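Local atomic coordinates of intracellular exo-alpha-(1->5)-L-arabinofuranosidase (Bifidobacterium longum, PDB entry 2Y2W), a protein that cleaves terminal alpha-(1->5)-linked L-arabinofuranosyl residues from branched and debranched arabinans and also acts on wheat arabinoxylan, helping to degrade plant cell walls. Residues Tyr275-Asp289 with Lys332-Ser346. Residues are numbered along the deposited sequence; the frame is centred on the assembly and turned at random.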
loop_
_atom_site.group_PDB
_atom_site.type_symbol
_atom_site.label_atom_id
_atom_site.label_comp_id
_atom_site.label_asym_id
_atom_site.label_seq_id
_atom_site.Cartn_x
_atom_site.Cartn_y
_atom_site.Cartn_z
ATOM N N TYR D 275 8.751 17.746 6.062
ATOM C CA TYR D 275 8.837 19.186 6.344
ATOM C C TYR D 275 8.547 20.103 5.155
ATOM O O TYR D 275 7.667 20.963 5.236
ATOM C CB TYR D 275 10.192 19.546 6.977
ATOM C CG TYR D 275 10.458 21.037 7.031
ATOM C CD1 TYR D 275 9.782 21.856 7.935
ATOM C CD2 TYR D 275 11.378 21.628 6.165
ATOM C CE1 TYR D 275 10.019 23.225 7.975
ATOM C CE2 TYR D 275 11.619 22.993 6.196
ATOM C CZ TYR D 275 10.938 23.786 7.101
ATOM O OH TYR D 275 11.185 25.137 7.132
ATOM N N GLU D 276 9.285 19.914 4.065
ATOM C CA GLU D 276 9.247 20.827 2.917
ATOM C C GLU D 276 7.858 21.149 2.359
ATOM O O GLU D 276 7.591 22.295 1.994
ATOM C CB GLU D 276 10.171 20.338 1.792
ATOM C CG GLU D 276 11.555 21.004 1.785
ATOM C CD GLU D 276 11.506 22.521 1.544
ATOM O OE1 GLU D 276 10.526 23.020 0.940
ATOM O OE2 GLU D 276 12.458 23.218 1.963
ATOM N N ASN D 277 6.981 20.148 2.304
ATOM C CA ASN D 277 5.661 20.321 1.693
ATOM C C ASN D 277 4.516 20.433 2.695
ATOM O O ASN D 277 3.339 20.403 2.319
ATOM C CB ASN D 277 5.394 19.202 0.685
ATOM C CG ASN D 277 6.457 19.127 -0.390
ATOM O OD1 ASN D 277 7.184 18.141 -0.487
ATOM N ND2 ASN D 277 6.563 20.176 -1.196
ATOM N N LEU D 278 4.867 20.567 3.971
ATOM C CA LEU D 278 3.876 20.734 5.026
ATOM C C LEU D 278 3.819 22.174 5.509
ATOM O O LEU D 278 4.805 22.912 5.433
ATOM C CB LEU D 278 4.154 19.791 6.202
ATOM C CG LEU D 278 3.870 18.299 6.000
ATOM C CD1 LEU D 278 4.344 17.523 7.211
ATOM C CD2 LEU D 278 2.390 18.032 5.727
ATOM N N ASP D 279 2.652 22.558 6.012
ATOM C CA ASP D 279 2.421 23.908 6.488
ATOM C C ASP D 279 1.892 23.896 7.921
ATOM O O ASP D 279 2.125 24.832 8.687
ATOM C CB ASP D 279 1.441 24.618 5.554
ATOM C CG ASP D 279 1.944 24.677 4.121
ATOM O OD1 ASP D 279 2.787 25.553 3.823
ATOM O OD2 ASP D 279 1.496 23.847 3.293
ATOM N N PHE D 280 1.189 22.823 8.270
ATOM C CA PHE D 280 0.589 22.677 9.588
ATOM C C PHE D 280 0.854 21.304 10.184
ATOM O O PHE D 280 1.144 20.344 9.468
ATOM C CB PHE D 280 -0.924 22.884 9.516
ATOM C CG PHE D 280 -1.341 24.312 9.320
ATOM C CD1 PHE D 280 -1.565 25.140 10.415
ATOM C CD2 PHE D 280 -1.539 24.821 8.041
ATOM C CE1 PHE D 280 -1.970 26.461 10.241
ATOM C CE2 PHE D 280 -1.941 26.142 7.853
ATOM C CZ PHE D 280 -2.157 26.964 8.955
ATOM N N VAL D 281 0.759 21.237 11.508
ATOM C CA VAL D 281 0.691 19.977 12.236
ATOM C C VAL D 281 -0.547 20.045 13.133
ATOM O O VAL D 281 -0.802 21.067 13.770
ATOM C CB VAL D 281 2.000 19.684 13.030
ATOM C CG1 VAL D 281 2.340 20.816 14.006
ATOM C CG2 VAL D 281 1.925 18.335 13.741
ATOM N N SER D 282 -1.325 18.966 13.156
ATOM C CA SER D 282 -2.611 18.960 13.852
ATOM C C SER D 282 -2.478 18.574 15.319
ATOM O O SER D 282 -1.693 17.695 15.669
ATOM C CB SER D 282 -3.602 18.021 13.157
ATOM O OG SER D 282 -3.357 16.670 13.507
ATOM N N CYS D 283 -3.259 19.240 16.164
ATOM C CA CYS D 283 -3.344 18.909 17.580
ATOM C C CYS D 283 -4.790 18.631 17.956
ATOM O O CYS D 283 -5.700 19.361 17.547
ATOM C CB CYS D 283 -2.801 20.048 18.438
ATOM S SG CYS D 283 -1.070 20.439 18.158
ATOM N N HIS D 284 -4.992 17.571 18.734
ATOM C CA HIS D 284 -6.321 17.175 19.184
ATOM C C HIS D 284 -6.384 17.154 20.708
ATOM O O HIS D 284 -5.561 16.510 21.359
ATOM C CB HIS D 284 -6.698 15.811 18.598
ATOM C CG HIS D 284 -6.886 15.821 17.110
ATOM N ND1 HIS D 284 -7.835 15.049 16.477
ATOM C CD2 HIS D 284 -6.256 16.516 16.134
ATOM C CE1 HIS D 284 -7.775 15.262 15.175
ATOM N NE2 HIS D 284 -6.827 16.151 14.941
ATOM N N ALA D 285 -7.357 17.867 21.272
ATOM C CA ALA D 285 -7.469 17.995 22.724
ATOM C C ALA D 285 -8.916 18.024 23.211
ATOM O O ALA D 285 -9.612 19.031 23.063
ATOM C CB ALA D 285 -6.715 19.234 23.206
ATOM N N TYR D 286 -9.356 16.909 23.790
ATOM C CA TYR D 286 -10.688 16.808 24.387
ATOM C C TYR D 286 -10.597 16.740 25.912
ATOM O O TYR D 286 -9.663 16.142 26.459
ATOM C CB TYR D 286 -11.430 15.575 23.861
ATOM C CG TYR D 286 -11.857 15.645 22.409
ATOM C CD1 TYR D 286 -12.966 16.398 22.020
ATOM C CD2 TYR D 286 -11.167 14.934 21.427
ATOM C CE1 TYR D 286 -13.367 16.452 20.689
ATOM C CE2 TYR D 286 -11.561 14.981 20.092
ATOM C CZ TYR D 286 -12.662 15.741 19.732
ATOM O OH TYR D 286 -13.054 15.789 18.415
ATOM N N TYR D 287 -11.568 17.350 26.590
ATOM C CA TYR D 287 -11.590 17.388 28.054
ATOM C C TYR D 287 -12.999 17.199 28.608
ATOM O O TYR D 287 -13.972 17.625 27.989
ATOM C CB TYR D 287 -11.014 18.709 28.569
ATOM C CG TYR D 287 -9.667 19.066 27.990
ATOM C CD1 TYR D 287 -8.497 18.501 28.496
ATOM C CD2 TYR D 287 -9.561 19.970 26.935
ATOM C CE1 TYR D 287 -7.256 18.828 27.965
ATOM C CE2 TYR D 287 -8.325 20.304 26.395
ATOM C CZ TYR D 287 -7.177 19.730 26.917
ATOM O OH TYR D 287 -5.952 20.060 26.388
ATOM N N PHE D 288 -13.095 16.558 29.773
ATOM C CA PHE D 288 -14.376 16.364 30.465
ATOM C C PHE D 288 -14.201 16.153 31.968
ATOM O O PHE D 288 -13.090 15.923 32.444
ATOM C CB PHE D 288 -15.192 15.224 29.831
ATOM C CG PHE D 288 -14.628 13.843 30.066
ATOM C CD1 PHE D 288 -13.516 13.394 29.359
ATOM C CD2 PHE D 288 -15.232 12.981 30.977
ATOM C CE1 PHE D 288 -13.003 12.116 29.569
ATOM C CE2 PHE D 288 -14.729 11.702 31.193
ATOM C CZ PHE D 288 -13.611 11.268 30.487
ATOM N N ASP D 289 -15.307 16.251 32.704
ATOM C CA ASP D 289 -15.315 16.000 34.144
ATOM C C ASP D 289 -15.409 14.498 34.398
ATOM O O ASP D 289 -16.462 13.890 34.189
ATOM C CB ASP D 289 -16.481 16.742 34.812
ATOM C CG ASP D 289 -16.458 16.640 36.333
ATOM O OD1 ASP D 289 -15.373 16.427 36.916
ATOM O OD2 ASP D 289 -17.536 16.786 36.948
ATOM N N LYS D 332 11.231 28.104 7.011
ATOM C CA LYS D 332 9.798 28.212 7.266
ATOM C C LYS D 332 9.392 27.512 8.566
ATOM O O LYS D 332 9.890 26.428 8.879
ATOM C CB LYS D 332 9.032 27.621 6.072
ATOM C CG LYS D 332 7.638 27.067 6.383
ATOM C CD LYS D 332 7.178 26.066 5.329
ATOM C CE LYS D 332 7.748 24.674 5.565
ATOM N NZ LYS D 332 7.360 23.734 4.474
ATOM N N ASP D 333 8.485 28.140 9.312
ATOM C CA ASP D 333 7.884 27.530 10.494
ATOM C C ASP D 333 6.642 26.722 10.142
ATOM O O ASP D 333 5.832 27.140 9.314
ATOM C CB ASP D 333 7.493 28.604 11.510
ATOM C CG ASP D 333 8.603 28.925 12.485
ATOM O OD1 ASP D 333 9.767 28.545 12.227
ATOM O OD2 ASP D 333 8.303 29.563 13.518
ATOM N N ILE D 334 6.502 25.564 10.779
ATOM C CA ILE D 334 5.267 24.796 10.731
ATOM C C ILE D 334 4.344 25.339 11.816
ATOM O O ILE D 334 4.673 25.282 13.003
ATOM C CB ILE D 334 5.510 23.281 10.979
ATOM C CG1 ILE D 334 6.567 22.707 10.018
ATOM C CG2 ILE D 334 4.191 22.495 10.935
ATOM C CD1 ILE D 334 6.213 22.771 8.539
ATOM N N ALA D 335 3.200 25.876 11.402
ATOM C CA ALA D 335 2.192 26.363 12.341
ATOM C C ALA D 335 1.390 25.207 12.939
ATOM O O ALA D 335 1.338 24.111 12.373
ATOM C CB ALA D 335 1.269 27.366 11.665
ATOM N N LEU D 336 0.776 25.459 14.090
ATOM C CA LEU D 336 -0.048 24.465 14.762
ATOM C C LEU D 336 -1.509 24.620 14.374
ATOM O O LEU D 336 -2.008 25.743 14.226
ATOM C CB LEU D 336 0.106 24.575 16.281
ATOM C CG LEU D 336 1.158 23.720 16.997
ATOM C CD1 LEU D 336 2.566 23.902 16.429
ATOM C CD2 LEU D 336 1.139 24.026 18.487
ATOM N N SER D 337 -2.186 23.487 14.209
ATOM C CA SER D 337 -3.601 23.463 13.866
ATOM C C SER D 337 -4.387 22.622 14.868
ATOM O O SER D 337 -4.438 21.393 14.759
ATOM C CB SER D 337 -3.800 22.928 12.443
ATOM O OG SER D 337 -5.166 22.963 12.063
ATOM N N PHE D 338 -4.995 23.288 15.846
ATOM C CA PHE D 338 -5.848 22.625 16.831
ATOM C C PHE D 338 -7.206 22.260 16.227
ATOM O O PHE D 338 -8.247 22.755 16.660
ATOM C CB PHE D 338 -6.022 23.508 18.070
ATOM C CG PHE D 338 -5.209 23.061 19.249
ATOM C CD1 PHE D 338 -3.884 23.455 19.389
ATOM C CD2 PHE D 338 -5.772 22.241 20.224
ATOM C CE1 PHE D 338 -3.132 23.039 20.483
ATOM C CE2 PHE D 338 -5.029 21.820 21.319
ATOM C CZ PHE D 338 -3.708 22.220 21.451
ATOM N N ASP D 339 -7.180 21.369 15.238
ATOM C CA ASP D 339 -8.356 21.088 14.416
ATOM C C ASP D 339 -9.410 20.187 15.066
ATOM O O ASP D 339 -10.472 19.953 14.487
ATOM C CB ASP D 339 -7.956 20.585 13.017
ATOM C CG ASP D 339 -7.002 19.400 13.051
ATOM O OD1 ASP D 339 -6.732 18.853 14.142
ATOM O OD2 ASP D 339 -6.517 19.016 11.965
ATOM N N GLU D 340 -9.115 19.688 16.263
ATOM C CA GLU D 340 -10.121 19.029 17.094
ATOM C C GLU D 340 -9.904 19.376 18.565
ATOM O O GLU D 340 -9.005 18.841 19.213
ATOM C CB GLU D 340 -10.122 17.510 16.876
ATOM C CG GLU D 340 -10.915 17.058 15.654
ATOM C CD GLU D 340 -11.100 15.552 15.572
ATOM O OE1 GLU D 340 -11.306 14.906 16.623
ATOM O OE2 GLU D 340 -11.052 15.015 14.445
ATOM N N TRP D 341 -10.718 20.294 19.076
ATOM C CA TRP D 341 -10.666 20.675 20.485
ATOM C C TRP D 341 -12.065 20.865 21.062
ATOM O O TRP D 341 -13.033 21.016 20.318
ATOM C CB TRP D 341 -9.807 21.934 20.690
ATOM C CG TRP D 341 -10.430 23.212 20.195
ATOM C CD1 TRP D 341 -10.325 23.743 18.941
ATOM C CD2 TRP D 341 -11.245 24.123 20.948
ATOM N NE1 TRP D 341 -11.026 24.921 18.863
ATOM C CE2 TRP D 341 -11.601 25.178 20.081
ATOM C CE3 TRP D 341 -11.710 24.147 22.271
ATOM C CZ2 TRP D 341 -12.399 26.251 20.491
ATOM C CZ3 TRP D 341 -12.507 25.212 22.679
ATOM C CH2 TRP D 341 -12.842 26.250 21.789
ATOM N N GLY D 342 -12.162 20.843 22.389
ATOM C CA GLY D 342 -13.426 21.096 23.077
ATOM C C GLY D 342 -13.730 20.129 24.203
ATOM O O GLY D 342 -12.922 19.254 24.521
ATOM N N VAL D 343 -14.907 20.294 24.802
ATOM C CA VAL D 343 -15.361 19.432 25.885
ATOM C C VAL D 343 -16.139 18.245 25.326
ATOM O O VAL D 343 -17.109 18.427 24.590
ATOM C CB VAL D 343 -16.224 20.213 26.913
ATOM C CG1 VAL D 343 -16.859 19.270 27.928
ATOM C CG2 VAL D 343 -15.388 21.266 27.628
ATOM N N TRP D 344 -15.698 17.034 25.672
ATOM C CA TRP D 344 -16.387 15.802 25.278
ATOM C C TRP D 344 -16.304 14.723 26.357
ATOM O O TRP D 344 -15.216 14.267 26.716
ATOM C CB TRP D 344 -15.849 15.280 23.937
ATOM C CG TRP D 344 -16.332 13.897 23.535
ATOM C CD1 TRP D 344 -17.556 13.341 23.789
ATOM C CD2 TRP D 344 -15.601 12.919 22.780
ATOM N NE1 TRP D 344 -17.626 12.077 23.256
ATOM C CE2 TRP D 344 -16.442 11.794 22.628
ATOM C CE3 TRP D 344 -14.318 12.886 22.218
ATOM C CZ2 TRP D 344 -16.039 10.643 21.941
ATOM C CZ3 TRP D 344 -13.918 11.740 21.532
ATOM C CH2 TRP D 344 -14.777 10.635 21.402
ATOM N N TYR D 345 -17.470 14.325 26.862
ATOM C CA TYR D 345 -17.585 13.230 27.824
ATOM C C TYR D 345 -17.460 11.892 27.098
ATOM O O TYR D 345 -18.457 11.295 26.681
ATOM C CB TYR D 345 -18.902 13.335 28.606
ATOM C CG TYR D 345 -18.915 14.467 29.610
ATOM C CD1 TYR D 345 -19.348 15.745 29.249
ATOM C CD2 TYR D 345 -18.489 14.263 30.921
ATOM C CE1 TYR D 345 -19.352 16.793 30.173
ATOM C CE2 TYR D 345 -18.488 15.301 31.849
ATOM C CZ TYR D 345 -18.920 16.560 31.472
ATOM O OH TYR D 345 -18.917 17.583 32.394
ATOM N N SER D 346 -16.218 11.434 26.953
ATOM C CA SER D 346 -15.887 10.278 26.120
ATOM C C SER D 346 -16.118 8.921 26.788
ATOM O O SER D 346 -15.975 7.878 26.145
ATOM C CB SER D 346 -14.446 10.387 25.609
ATOM O OG SER D 346 -13.541 10.642 26.668
#
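A beta bulge breaks the parallel pairing of 280-287 with 335-341: S282 pairs with S337, but H284 pairs with E340, one residue further on. The F338 ring turns back so that C283 CB sits over the centre of its face, 3.6 Å from the centroid, while A285 CB meets its edge. Ladder bonds resume beyond the bulge with A285 N to E340 O (2.8 Å). Before the strands, K332 NZ lies over the Y275 ring face (cation-pi) and donates to Y275 O and L278 O. On the face that carries H284, E340 and Y286, E340 CB lies over the H284 ring; E340 CG is anti to the carbonyl carbon (chi1 -82°) and the chain runs on extended, which carries the carboxylate to Y286. There Y286 OH donates to E340 OE1 (2.7 Å), coming from above the carboxylate plane, while R109 forms a salt bridge to OE2. W344 directs its edge at the Y286 ring, planes 78° apart. A phenylalanine in place of Y286 could keep this T-shaped contact, but without the hydroxyl the E340 carboxylate would probably be freer to turn. H284 ND1 is hydrogen-bonded to E215, the probable acid/base. With E340 the likely nucleophile, these are strands six and seven of the (beta/alpha)8 barrel, whose C-terminal ends help form the catalytic site of family 51 arabinofuranosidases.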